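PDB 2HPG: ABC transporter, periplasmic substrate-binding protein from Thermotoga maritima, which probably binds a solute in the periplasm and delivers it to the membrane subunits of a tripartite ATP-independent (TRAP) transporter. Local coordinates for residues 6-10 with 40-44; 59-63 with 126-130; 91-95 with 291-295; 110-116 with 313-318; 201-207 with 219-225. One frame throughout, in Å; residues are numbered along the deposited sequence. Where two conformers were deposited one is given.

How the contacts relate
From the N terminus, contact 1 closes the first loop, pairing the start of strand 9-14 with that of strand 42-47 across helix 22-37. Contact 2 opens next, on helix 58-64, and closes at the end of helix 115-128. Contacts 3 and 4 open inside that loop and close near the C terminus, on helices 291-305 and 308-318, so both cross contact 2 and each other. Contact 5, between strand 199-202 with helix 204-209 and strand 218-234, is nested inside contacts 3 and 4. Contact 3 touches both neighbours, contact 4 through Phe92 and contact 5 through Tyr91, whereas contact 1 lies about 39 Å from contact 5, centre to centre.

Contact 1 (6-10 with 40-44); sequences GAKYT and GDVRI
Tyr9 and Thr10 pair in parallel with Val42 and Arg43, and backbone hydrogen bonds set the register. Tyr9 N donates to Asp41 O at 2.8 Å, and Arg43 N returns a bond to Tyr9 O over the same distance, almost straight at 172°. Tyr9 thus bonds through its own N and O to the residues on either side of Val42, as in parallel pairing. Lys8 N also leans on Asp41 O, but at 120° that bond is weak. CA-H...O contacts form as well, among them Val42 CA, 3.4 Å from Tyr9 O, and Thr10 CA, 3.2 Å from Arg43 O.

The apolar contacts are small. Ala7 CB touches both Gly40 O (3.2 Å) and Arg43 CB (3.5 Å). On one face of the sheet, CD2 of the Tyr9 ring meets Val42 CG2 at 4.1 Å, while Asp41 O sits at the edge of that ring and Lys8 CG lies over one of its faces. On the other face Thr10 and Arg43 run side by side in the same direction.

Charge plays little part across the pair; Asp41 OD2 is bonded to Tyr245 OH. The pairing closes a right-handed beta-alpha-beta crossover: helix 22-37 links the two strands, with Val42 and Ile44 resting on its Val34, while Tyr9 packs on Leu241 and Pro242.

Contact 2 (59-63 with 126-130); sequences IEQIR and QRFGI
The C-terminal end of helix 115-128, where the chain turns through Gly129 into strand 130-146, is the fold element that Ile62 and Arg63 of the short helix 58-64 pack against. Gly129 leaves the helical conformation with a positive phi of 71°, and the strand sets out directly from it. The contact therefore joins two helices at the point where one gives way to the central sheet.

Its buried half is aliphatic. Ile62 CG2, anti to its own backbone N (the CG1 branch has chi1 -62°), meets Ile130 CG1 at 3.8 Å, the two side chains crossing at about a right angle. Ile59 CG2 adds a looser touch on Ile130 CD1 at 4.2 Å. All three isoleucines also reach Ile232 of strand 218-234, so they form one small apolar cluster, and Ile62 continues it onto Val68 and Trp70.

The outer half belongs to Arg63, in the conformer described, one of two modelled. Its CG lies 3.3 Å from Phe128 O; beyond it the bend at chi2 (-77°) turns the rest of the chain so that the carbonyl carbon Phe128 C stands 3.6 Å above the guanidinium plane, towards its rim. Arg63 NH2 comes to 3.1 Å from Arg127 O, but the angle is too poor for a hydrogen bond. No direct hydrogen bond crosses between the segments. Instead a single water spans the two backbones, donating to Ile62 O at 3.1 Å and to Gly129 O at 3.0 Å.

Contact 3 (91-95 with 291-295); sequences YFIDF and KEAFM
The Tyr91 ring projects towards helix 291-305 and settles against the side of the helix that carries Phe294 and Met295. Selenomethionine Met295 lies across one ring face: its CG stands 3.8 Å from the ring centroid, 16° off the normal, in a CH-pi contact. The chain then runs out extended, crossing the tyrosine at about a right angle, and CE lies 3.9 Å from Tyr91 CD2. SE, 5.1 Å from the centroid and oblique, makes this a Met-aromatic contact as well. At the far end of the ring Phe294 CB fits against the phenol, 3.5 Å from Tyr91 OH, whose hydrogen-bond partner is Thr222 O. Lys291 CE meets the ring at its edge.

Tyr91 occupies the N-cap position of the short helix 92-95, so the contact joins the start of that helix to helix 291-305. One turn on, Phe95 slides past Met295 in the opposite direction: its CE1 is 4.0 Å from Met295 CB, and Met295 O lies in the ring plane at the edge, 3.5 Å from CZ. Beside this packing, two waters bridge the carboxylate of Asp94, itself salt-bridged to Lys99, to Lys291 NZ.

Contact 4 (110-116 with 313-318); sequences KIKQSPT and QLIKEV
Glu317 receives Thr116 with both carboxylate oxygens. Thr116 N donates at 2.9 Å and 168° to Glu317 OE1, which accepts on its syn lone pair, on the side of the other oxygen. Thr116 OG1 donates to Glu317 OE2; the modelled 2.4 Å is very short and doubtful. OG1 can face the carboxylate because it stands beside the backbone N, anti to the carbonyl carbon (chi1 -61°). OE2 takes a further bond on its anti lone pair from Gln313 NE2, 2.6 Å away and one helical turn back, with the oxygen close to the amide plane.

Next to this network, Pro115 CD rests 3.2 Å from Glu317 OE1. In the conformer described, one of two modelled, Ser114, the N-cap of helix 115-128, sends OG to Ile111 O at 2.6 Å and also caps Met117 N, tying helix 101-112 to the next.

Farther out the contact is apolar. Leu314 CD2 meets Ile111 CG2 at 4.0 Å, with Phe92 behind both residues, and Val318 CG1 presses on Lys110 CB at 3.5 Å, tighter than usual.

Thr116 N and Gln313 NE2 hold one oxygen each, which should limit the carboxylate's rotation; the short OG1 contact would add to this if real. Since Glu317 lies at the N-terminal end of helix 115-128, the helix dipole and donated N-H would probably favour its ionised form.

Contact 5 (201-207 with 219-225); sequences ELTYANV and MSETGHF
Tyr204 and Met219 form the close-packed part of the contact. In the conformer described, one of two modelled, the selenomethionine bends at chi2 (93°), folding its CE back over the centre of the tyrosine ring, 3.8 Å from the centroid and 12° off the normal. SE lies over the same face, 4.5 Å from the ring centroid, a Met-aromatic contact, and Val207 CG2 meets SE at 3.7 Å. Met219 CG touches Tyr204 CE1 at 3.5 Å.

The backbones stand well apart throughout, the nearest CA atoms (Tyr204 and Met219) being 8.4 Å apart; beyond the packed pair the segments meet through side-chain ends. On the less buried side, Tyr204 OH donates to Glu221 OE2 at 2.7 Å, the carboxylate turned 78° from the ring; Lys273 is a second partner of that oxygen. Farther along, His224 NE2 donates to Glu201 OE2 at 2.9 Å. Glu201 OE1 is held by Arg142 and Thr163, and OE2 also lies at the edge of the Phe225 ring.

Thr203, whose OG1 accepts from Asn206 N, caps helix 204-209. The arrangement is a strand-to-helix turn packed on the bent strand 218-234, part of the sheet framework of a periplasmic solute-binding protein of the DctP family.

Contact 1 (6-10 with 40-44)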
# COMPACT_ATOMS: atom_id res chain seq x y z
N GLY A 6 17.05 -29.36 7.48
CA GLY A 6 16.29 -28.15 7.23
C GLY A 6 15.18 -27.87 8.22
O GLY A 6 15.03 -28.57 9.24
N ALA A 7 14.40 -26.84 7.90
CA ALA A 7 13.34 -26.34 8.76
C ALA A 7 12.15 -27.29 8.78
O ALA A 7 11.95 -28.07 7.85
CB ALA A 7 12.91 -24.96 8.28
N LYS A 8 11.37 -27.21 9.85
CA LYS A 8 10.13 -27.97 9.99
C LYS A 8 8.97 -27.35 9.21
O LYS A 8 8.10 -28.06 8.72
CB LYS A 8 9.74 -28.07 11.47
CG LYS A 8 8.51 -28.91 11.73
CD LYS A 8 8.35 -29.24 13.19
CE LYS A 8 7.05 -29.96 13.42
NZ LYS A 8 6.75 -30.17 14.86
N TYR A 9 8.95 -26.03 9.13
CA TYR A 9 7.93 -25.30 8.39
C TYR A 9 8.64 -24.35 7.45
O TYR A 9 9.63 -23.73 7.83
CB TYR A 9 7.06 -24.49 9.33
CG TYR A 9 6.45 -25.27 10.48
CD1 TYR A 9 5.24 -25.91 10.33
CD2 TYR A 9 7.09 -25.35 11.71
CE1 TYR A 9 4.67 -26.61 11.37
CE2 TYR A 9 6.53 -26.04 12.76
CZ TYR A 9 5.31 -26.68 12.58
OH TYR A 9 4.72 -27.39 13.61
N THR A 10 8.17 -24.27 6.21
CA THR A 10 8.72 -23.33 5.24
C THR A 10 7.58 -22.48 4.69
O THR A 10 6.51 -23.01 4.37
CB THR A 10 9.47 -24.05 4.12
OG1 THR A 10 10.57 -24.77 4.68
CG2 THR A 10 10.04 -23.06 3.11
N GLY A 40 15.28 -21.98 13.80
CA GLY A 40 15.39 -22.62 12.49
C GLY A 40 14.21 -23.51 12.13
O GLY A 40 14.19 -24.09 11.04
N ASP A 41 13.23 -23.65 13.02
CA ASP A 41 12.05 -24.45 12.73
C ASP A 41 11.12 -23.83 11.69
O ASP A 41 10.41 -24.56 11.00
CB ASP A 41 11.25 -24.77 14.00
CG ASP A 41 11.69 -26.07 14.66
OD1 ASP A 41 12.77 -26.59 14.32
OD2 ASP A 41 10.94 -26.59 15.50
N VAL A 42 11.09 -22.50 11.60
CA VAL A 42 10.35 -21.83 10.53
C VAL A 42 11.36 -21.17 9.61
O VAL A 42 12.14 -20.33 10.04
CB VAL A 42 9.34 -20.78 11.06
CG1 VAL A 42 8.67 -20.04 9.92
CG2 VAL A 42 8.29 -21.45 11.96
N ARG A 43 11.37 -21.58 8.35
CA ARG A 43 12.18 -20.93 7.33
C ARG A 43 11.23 -20.09 6.48
O ARG A 43 10.19 -20.60 6.04
CB ARG A 43 12.88 -21.98 6.48
CG ARG A 43 13.65 -21.39 5.33
CD ARG A 43 14.21 -22.46 4.41
NE ARG A 43 14.19 -21.99 3.02
CZ ARG A 43 14.96 -22.44 2.04
NH1 ARG A 43 15.88 -23.38 2.25
NH2 ARG A 43 14.83 -21.93 0.82
N ILE A 44 11.56 -18.82 6.26
CA ILE A 44 10.77 -17.96 5.38
C ILE A 44 11.58 -17.55 4.18
O ILE A 44 12.62 -16.92 4.32
CB ILE A 44 10.28 -16.69 6.09
CG1 ILE A 44 9.48 -17.07 7.34
CG2 ILE A 44 9.33 -15.87 5.14
CD1 ILE A 44 9.14 -15.90 8.22

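Contact 2 (59-63 with 126-130)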
# COMPACT_ATOMS: atom_id res chain seq x y z
N ILE A 59 -4.87 -15.14 -4.17
CA ILE A 59 -5.85 -15.43 -3.12
C ILE A 59 -6.28 -16.89 -3.15
O ILE A 59 -6.49 -17.49 -2.11
CB ILE A 59 -7.11 -14.51 -3.25
CG1 ILE A 59 -6.71 -13.04 -3.09
CG2 ILE A 59 -8.19 -14.89 -2.23
CD1 ILE A 59 -5.93 -12.73 -1.83
N GLU A 60 -6.41 -17.45 -4.35
CA GLU A 60 -6.85 -18.84 -4.48
C GLU A 60 -5.84 -19.81 -3.84
O GLU A 60 -6.23 -20.84 -3.30
CB GLU A 60 -7.12 -19.18 -5.96
CG GLU A 60 -8.00 -20.44 -6.20
CD GLU A 60 -9.43 -20.35 -5.60
OE1 GLU A 60 -9.62 -20.71 -4.41
OE2 GLU A 60 -10.37 -19.95 -6.34
N GLN A 61 -4.56 -19.45 -3.87
CA GLN A 61 -3.51 -20.22 -3.19
C GLN A 61 -3.66 -20.16 -1.67
O GLN A 61 -3.59 -21.18 -0.99
CB GLN A 61 -2.13 -19.69 -3.59
CG GLN A 61 -1.84 -19.85 -5.06
CD GLN A 61 -0.57 -19.17 -5.50
OE1 GLN A 61 -0.61 -18.30 -6.37
NE2 GLN A 61 0.56 -19.56 -4.93
N ILE A 62 -3.86 -18.94 -1.16
CA ILE A 62 -4.17 -18.70 0.26
C ILE A 62 -5.40 -19.52 0.71
O ILE A 62 -5.37 -20.14 1.77
CB ILE A 62 -4.43 -17.18 0.53
CG1 ILE A 62 -3.18 -16.33 0.22
CG2 ILE A 62 -4.92 -16.94 1.95
CD1 ILE A 62 -2.07 -16.47 1.21
N ARG A 63 -6.47 -19.49 -0.09
CA ARG A 63 -7.69 -20.28 0.18
C ARG A 63 -7.39 -21.78 0.16
O ARG A 63 -7.90 -22.54 0.99
CB ARG A 63 -8.79 -19.94 -0.85
CG ARG A 63 -10.18 -19.71 -0.26
CD ARG A 63 -10.89 -21.01 0.11
NE ARG A 63 -12.06 -20.78 0.96
CZ ARG A 63 -12.06 -20.78 2.30
NH1 ARG A 63 -10.95 -21.01 2.99
NH2 ARG A 63 -13.20 -20.56 2.95
N GLN A 126 -12.30 -16.58 8.46
CA GLN A 126 -13.36 -17.60 8.45
C GLN A 126 -14.00 -17.81 7.08
O GLN A 126 -14.09 -18.94 6.61
CB GLN A 126 -14.45 -17.27 9.48
CG GLN A 126 -13.95 -17.32 10.91
CD GLN A 126 -15.03 -17.04 11.96
OE1 GLN A 126 -16.10 -16.48 11.66
NE2 GLN A 126 -14.75 -17.43 13.20
N ARG A 127 -14.45 -16.74 6.45
CA ARG A 127 -15.12 -16.87 5.15
C ARG A 127 -14.16 -17.15 4.00
O ARG A 127 -14.56 -17.81 3.03
CB ARG A 127 -15.93 -15.62 4.82
CG ARG A 127 -17.16 -15.45 5.70
CD ARG A 127 -17.85 -14.10 5.49
NE ARG A 127 -18.65 -14.07 4.27
CZ ARG A 127 -19.88 -14.59 4.13
NH1 ARG A 127 -20.49 -15.22 5.15
NH2 ARG A 127 -20.51 -14.49 2.96
N PHE A 128 -12.93 -16.65 4.07
CA PHE A 128 -12.02 -16.70 2.93
C PHE A 128 -10.67 -17.38 3.19
O PHE A 128 -9.89 -17.54 2.26
CB PHE A 128 -11.79 -15.29 2.38
CG PHE A 128 -13.07 -14.56 2.02
CD1 PHE A 128 -13.66 -14.73 0.77
CD2 PHE A 128 -13.69 -13.72 2.94
CE1 PHE A 128 -14.85 -14.07 0.43
CE2 PHE A 128 -14.88 -13.06 2.62
CZ PHE A 128 -15.45 -13.23 1.36
N GLY A 129 -10.39 -17.77 4.43
CA GLY A 129 -9.11 -18.41 4.72
C GLY A 129 -7.88 -17.51 4.69
O GLY A 129 -6.74 -18.00 4.66
N ILE A 130 -8.11 -16.19 4.71
CA ILE A 130 -7.02 -15.21 4.66
C ILE A 130 -6.66 -14.73 6.06
O ILE A 130 -7.51 -14.19 6.75
CB ILE A 130 -7.41 -13.97 3.83
CG1 ILE A 130 -7.72 -14.37 2.38
CG2 ILE A 130 -6.28 -12.91 3.87
CD1 ILE A 130 -8.51 -13.31 1.61
O HOH W 1 -6.34 -20.97 4.58

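Contact 3 (91-95 with 291-295)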
# COMPACT_ATOMS: atom_id res chain seq x y z
N TYR A 91 -7.19 9.94 0.60
CA TYR A 91 -7.17 10.68 1.88
C TYR A 91 -7.62 9.94 3.13
O TYR A 91 -7.71 10.57 4.18
CB TYR A 91 -7.90 12.04 1.77
CG TYR A 91 -7.20 12.95 0.82
CD1 TYR A 91 -7.69 13.14 -0.46
CD2 TYR A 91 -6.00 13.56 1.16
CE1 TYR A 91 -7.01 13.94 -1.36
CE2 TYR A 91 -5.32 14.38 0.26
CZ TYR A 91 -5.84 14.57 -0.98
OH TYR A 91 -5.16 15.36 -1.89
N PHE A 92 -7.85 8.62 3.05
CA PHE A 92 -8.19 7.83 4.23
C PHE A 92 -7.37 8.19 5.49
O PHE A 92 -7.94 8.44 6.55
CB PHE A 92 -8.11 6.30 3.96
CG PHE A 92 -8.25 5.45 5.21
CD1 PHE A 92 -9.52 5.17 5.72
CD2 PHE A 92 -7.14 5.01 5.90
CE1 PHE A 92 -9.66 4.43 6.90
CE2 PHE A 92 -7.26 4.29 7.08
CZ PHE A 92 -8.53 3.98 7.58
N ILE A 93 -6.05 8.17 5.41
CA ILE A 93 -5.27 8.38 6.64
C ILE A 93 -5.47 9.82 7.16
O ILE A 93 -5.33 10.08 8.37
CB ILE A 93 -3.75 8.04 6.49
CG1 ILE A 93 -3.17 7.54 7.81
CG2 ILE A 93 -2.96 9.23 6.01
CD1 ILE A 93 -3.56 6.10 8.15
N ASP A 94 -5.82 10.74 6.26
CA ASP A 94 -6.05 12.14 6.66
C ASP A 94 -7.40 12.29 7.34
O ASP A 94 -7.51 12.98 8.34
CB ASP A 94 -5.96 13.10 5.48
CG ASP A 94 -4.54 13.47 5.15
OD1 ASP A 94 -4.09 14.55 5.59
OD2 ASP A 94 -3.85 12.66 4.50
N PHE A 95 -8.41 11.65 6.79
CA PHE A 95 -9.72 11.55 7.44
C PHE A 95 -9.63 10.87 8.80
O PHE A 95 -10.42 11.18 9.68
CB PHE A 95 -10.71 10.82 6.55
CG PHE A 95 -11.01 11.52 5.25
CD1 PHE A 95 -11.17 12.89 5.20
CD2 PHE A 95 -11.21 10.79 4.10
CE1 PHE A 95 -11.48 13.52 4.00
CE2 PHE A 95 -11.51 11.40 2.91
CZ PHE A 95 -11.64 12.77 2.85
N LYS A 291 -5.66 21.36 -0.79
CA LYS A 291 -5.86 19.96 -0.37
C LYS A 291 -7.27 19.71 0.16
O LYS A 291 -7.85 18.66 -0.07
CB LYS A 291 -4.80 19.52 0.65
CG LYS A 291 -3.40 19.30 0.01
CD LYS A 291 -2.35 18.82 1.03
CE LYS A 291 -2.41 17.32 1.28
NZ LYS A 291 -1.47 16.92 2.33
N GLU A 292 -7.84 20.71 0.85
CA GLU A 292 -9.25 20.63 1.28
C GLU A 292 -10.20 20.43 0.09
O GLU A 292 -11.16 19.65 0.18
CB GLU A 292 -9.62 21.87 2.11
CG GLU A 292 -11.10 21.97 2.57
CD GLU A 292 -11.52 20.92 3.60
OE1 GLU A 292 -10.66 20.19 4.13
OE2 GLU A 292 -12.74 20.83 3.88
N ALA A 293 -9.96 21.10 -1.02
CA ALA A 293 -10.79 20.91 -2.20
C ALA A 293 -10.72 19.45 -2.70
O ALA A 293 -11.72 18.88 -3.17
CB ALA A 293 -10.38 21.86 -3.31
N PHE A 294 -9.53 18.85 -2.59
CA PHE A 294 -9.31 17.46 -3.03
C PHE A 294 -9.97 16.50 -2.05
O PHE A 294 -10.63 15.54 -2.46
CB PHE A 294 -7.82 17.16 -3.18
CG PHE A 294 -7.22 17.69 -4.45
CD1 PHE A 294 -7.41 17.03 -5.64
CD2 PHE A 294 -6.45 18.84 -4.44
CE1 PHE A 294 -6.87 17.52 -6.82
CE2 PHE A 294 -5.88 19.33 -5.62
CZ PHE A 294 -6.09 18.67 -6.80
N MSE A 295 -9.81 16.76 -0.76
CA MSE A 295 -10.45 15.95 0.26
C MSE A 295 -11.96 15.94 0.08
O MSE A 295 -12.61 14.91 0.24
CB MSE A 295 -10.07 16.44 1.65
CG MSE A 295 -8.63 16.15 1.98
SE MSE A 295 -7.96 16.88 3.62
CE MSE A 295 -6.07 16.96 3.15
O HOH W 2 -2.18 14.13 2.39
O HOH W 3 -2.02 16.28 4.78

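Contact 4 (110-116 with 313-318)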
# COMPACT_ATOMS: atom_id res chain seq x y z
N LYS A 110 -4.33 1.93 16.35
CA LYS A 110 -5.69 2.12 16.85
C LYS A 110 -6.69 1.40 15.96
O LYS A 110 -7.69 0.89 16.45
CB LYS A 110 -6.05 3.61 16.96
CG LYS A 110 -5.36 4.30 18.13
CD LYS A 110 -6.05 3.97 19.47
CE LYS A 110 -5.38 4.67 20.68
NZ LYS A 110 -3.87 4.56 20.61
N ILE A 111 -6.46 1.38 14.65
CA ILE A 111 -7.38 0.65 13.78
C ILE A 111 -7.29 -0.85 14.11
O ILE A 111 -8.31 -1.53 14.15
CB ILE A 111 -7.13 0.92 12.25
CG1 ILE A 111 -7.58 2.35 11.88
CG2 ILE A 111 -7.89 -0.08 11.39
CD1 ILE A 111 -7.27 2.75 10.46
N LYS A 112 -6.09 -1.34 14.39
CA LYS A 112 -5.90 -2.77 14.61
C LYS A 112 -6.67 -3.25 15.83
O LYS A 112 -7.34 -4.27 15.78
CB LYS A 112 -4.44 -3.12 14.77
CG LYS A 112 -4.20 -4.62 14.85
CD LYS A 112 -2.73 -4.91 15.01
CE LYS A 112 -2.43 -6.20 15.79
NZ LYS A 112 -1.05 -6.12 16.34
N GLN A 113 -6.57 -2.52 16.93
CA GLN A 113 -7.29 -2.90 18.14
C GLN A 113 -8.77 -2.52 18.13
O GLN A 113 -9.49 -2.83 19.08
CB GLN A 113 -6.56 -2.39 19.39
CG GLN A 113 -6.43 -0.90 19.50
CD GLN A 113 -5.32 -0.48 20.44
OE1 GLN A 113 -4.15 -0.86 20.26
NE2 GLN A 113 -5.67 0.31 21.45
N SER A 114 -9.26 -1.90 17.06
CA SER A 114 -10.68 -1.55 16.91
C SER A 114 -11.53 -2.80 16.79
O SER A 114 -11.18 -3.69 16.00
CB SER A 114 -10.90 -0.67 15.65
OG SER A 114 -10.85 -1.41 14.42
N PRO A 115 -12.66 -2.89 17.52
CA PRO A 115 -13.61 -3.98 17.29
C PRO A 115 -13.98 -4.20 15.82
O PRO A 115 -14.07 -5.34 15.37
CB PRO A 115 -14.85 -3.52 18.07
CG PRO A 115 -14.32 -2.67 19.16
CD PRO A 115 -13.07 -2.02 18.63
N THR A 116 -14.21 -3.11 15.08
CA THR A 116 -14.59 -3.22 13.67
C THR A 116 -13.50 -3.86 12.81
O THR A 116 -13.80 -4.72 11.99
CB THR A 116 -14.95 -1.85 13.08
OG1 THR A 116 -16.07 -1.31 13.79
CG2 THR A 116 -15.31 -1.98 11.60
N GLN A 313 -17.41 4.42 10.85
CA GLN A 313 -17.30 3.40 11.87
C GLN A 313 -15.89 3.35 12.43
O GLN A 313 -15.72 3.26 13.63
CB GLN A 313 -17.72 2.03 11.34
CG GLN A 313 -17.89 1.01 12.46
CD GLN A 313 -18.95 1.43 13.51
OE1 GLN A 313 -20.09 1.74 13.16
NE2 GLN A 313 -18.56 1.41 14.78
N LEU A 314 -14.88 3.43 11.57
CA LEU A 314 -13.49 3.47 12.05
C LEU A 314 -13.16 4.76 12.82
O LEU A 314 -12.41 4.73 13.82
CB LEU A 314 -12.50 3.26 10.89
CG LEU A 314 -12.28 1.82 10.40
CD1 LEU A 314 -11.35 1.78 9.17
CD2 LEU A 314 -11.74 0.93 11.53
N ILE A 315 -13.69 5.89 12.36
CA ILE A 315 -13.47 7.20 13.01
C ILE A 315 -13.93 7.17 14.48
O ILE A 315 -13.18 7.54 15.41
CB ILE A 315 -14.18 8.35 12.24
CG1 ILE A 315 -13.43 8.67 10.93
CG2 ILE A 315 -14.24 9.60 13.09
CD1 ILE A 315 -14.27 9.39 9.88
N LYS A 316 -15.16 6.69 14.68
CA LYS A 316 -15.75 6.48 16.01
C LYS A 316 -14.87 5.75 17.03
O LYS A 316 -14.65 6.25 18.14
CB LYS A 316 -17.05 5.70 15.86
CG LYS A 316 -17.73 5.32 17.17
CD LYS A 316 -19.07 4.66 16.89
CE LYS A 316 -19.70 4.15 18.18
NZ LYS A 316 -21.04 3.56 17.90
N GLU A 317 -14.38 4.57 16.65
CA GLU A 317 -13.66 3.71 17.60
C GLU A 317 -12.23 4.19 17.86
O GLU A 317 -11.66 3.94 18.95
CB GLU A 317 -13.70 2.26 17.09
CG GLU A 317 -15.12 1.71 17.03
CD GLU A 317 -15.27 0.45 16.21
OE1 GLU A 317 -14.35 -0.39 16.21
OE2 GLU A 317 -16.33 0.29 15.56
N VAL A 318 -11.66 4.90 16.90
CA VAL A 318 -10.30 5.43 17.04
C VAL A 318 -10.23 6.75 17.85
O VAL A 318 -9.22 6.98 18.52
CB VAL A 318 -9.63 5.60 15.66
CG1 VAL A 318 -8.20 6.07 15.83
CG2 VAL A 318 -9.67 4.28 14.90

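Contact 5 (201-207 with 219-225)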
# COMPACT_ATOMS: atom_id res chain seq x y z
N GLU A 201 0.54 8.76 -10.75
CA GLU A 201 0.47 9.22 -9.39
C GLU A 201 1.23 8.19 -8.58
O GLU A 201 0.92 7.01 -8.63
CB GLU A 201 -0.99 9.39 -8.95
CG GLU A 201 -1.88 8.21 -9.12
CD GLU A 201 -1.84 7.22 -7.98
OE1 GLU A 201 -2.08 6.03 -8.21
OE2 GLU A 201 -1.55 7.63 -6.85
N LEU A 202 2.32 8.62 -7.95
CA LEU A 202 3.36 7.71 -7.48
C LEU A 202 4.10 8.33 -6.30
O LEU A 202 3.91 9.48 -5.97
CB LEU A 202 4.38 7.44 -8.60
CG LEU A 202 3.90 6.66 -9.84
CD1 LEU A 202 4.98 6.68 -10.94
CD2 LEU A 202 3.51 5.21 -9.53
N THR A 203 4.97 7.53 -5.66
CA THR A 203 5.92 8.04 -4.70
C THR A 203 7.17 8.56 -5.42
O THR A 203 7.36 8.26 -6.58
CB THR A 203 6.37 6.92 -3.79
OG1 THR A 203 7.10 5.99 -4.57
CG2 THR A 203 5.15 6.24 -3.15
N TYR A 204 8.00 9.34 -4.73
CA TYR A 204 9.23 9.87 -5.31
C TYR A 204 10.21 8.73 -5.67
O TYR A 204 10.93 8.81 -6.66
CB TYR A 204 9.89 10.86 -4.34
CG TYR A 204 9.29 12.28 -4.32
CD1 TYR A 204 9.62 13.20 -5.30
CD2 TYR A 204 8.43 12.69 -3.30
CE1 TYR A 204 9.14 14.47 -5.26
CE2 TYR A 204 7.93 13.98 -3.27
CZ TYR A 204 8.28 14.86 -4.26
OH TYR A 204 7.81 16.16 -4.29
N ALA A 205 10.25 7.68 -4.85
CA ALA A 205 11.08 6.50 -5.16
C ALA A 205 10.67 5.86 -6.48
O ALA A 205 11.51 5.53 -7.31
CB ALA A 205 10.97 5.47 -4.02
N ASN A 206 9.36 5.68 -6.67
CA ASN A 206 8.84 5.11 -7.92
C ASN A 206 9.25 5.98 -9.10
O ASN A 206 9.71 5.50 -10.14
CB ASN A 206 7.30 5.08 -7.93
CG ASN A 206 6.68 4.10 -6.95
OD1 ASN A 206 7.30 3.12 -6.53
ND2 ASN A 206 5.44 4.37 -6.57
N VAL A 207 9.04 7.29 -8.95
CA VAL A 207 9.35 8.23 -10.03
C VAL A 207 10.84 8.21 -10.32
O VAL A 207 11.26 8.15 -11.48
CB VAL A 207 8.91 9.67 -9.70
CG1 VAL A 207 9.44 10.66 -10.77
CG2 VAL A 207 7.37 9.74 -9.58
N MSE A 219 5.95 17.17 -10.06
CA MSE A 219 5.44 16.42 -8.93
C MSE A 219 4.58 17.37 -8.11
O MSE A 219 5.10 18.33 -7.55
CB MSE A 219 6.59 15.90 -8.08
CG MSE A 219 6.19 14.74 -7.21
SE MSE A 219 6.54 13.06 -8.10
CE MSE A 219 6.27 11.88 -6.57
N SER A 220 3.26 17.14 -8.09
CA SER A 220 2.36 18.00 -7.34
C SER A 220 1.90 17.25 -6.09
O SER A 220 1.29 16.17 -6.18
CB SER A 220 1.14 18.39 -8.17
OG SER A 220 1.50 18.81 -9.48
N GLU A 221 2.20 17.83 -4.92
CA GLU A 221 2.13 17.13 -3.66
C GLU A 221 0.74 17.13 -3.03
O GLU A 221 0.53 17.65 -1.92
CB GLU A 221 3.17 17.67 -2.69
CG GLU A 221 4.61 17.33 -3.08
CD GLU A 221 5.57 17.65 -1.99
OE1 GLU A 221 5.21 18.47 -1.13
OE2 GLU A 221 6.69 17.12 -1.98
N THR A 222 -0.19 16.49 -3.73
CA THR A 222 -1.55 16.32 -3.26
C THR A 222 -1.61 15.32 -2.12
O THR A 222 -2.54 15.38 -1.33
CB THR A 222 -2.46 15.84 -4.36
OG1 THR A 222 -1.82 14.77 -5.06
CG2 THR A 222 -2.80 16.96 -5.34
N GLY A 223 -0.64 14.40 -2.05
CA GLY A 223 -0.57 13.41 -0.97
C GLY A 223 -1.89 12.65 -0.80
O GLY A 223 -2.32 12.35 0.32
N HIS A 224 -2.51 12.35 -1.93
CA HIS A 224 -3.88 11.81 -1.97
C HIS A 224 -4.03 10.32 -1.57
O HIS A 224 -5.15 9.90 -1.24
CB HIS A 224 -4.47 12.04 -3.37
CG HIS A 224 -3.63 11.45 -4.46
ND1 HIS A 224 -2.67 12.17 -5.14
CD2 HIS A 224 -3.56 10.19 -4.95
CE1 HIS A 224 -2.06 11.39 -6.00
NE2 HIS A 224 -2.58 10.18 -5.92
N PHE A 225 -2.95 9.53 -1.62
CA PHE A 225 -2.94 8.18 -1.05
C PHE A 225 -1.77 8.03 -0.10
O PHE A 225 -0.67 8.53 -0.36
CB PHE A 225 -2.77 7.06 -2.10
CG PHE A 225 -3.88 6.95 -3.09
CD1 PHE A 225 -5.19 6.73 -2.70
CD2 PHE A 225 -3.59 6.96 -4.44
CE1 PHE A 225 -6.17 6.59 -3.64
CE2 PHE A 225 -4.56 6.83 -5.37
CZ PHE A 225 -5.86 6.64 -4.99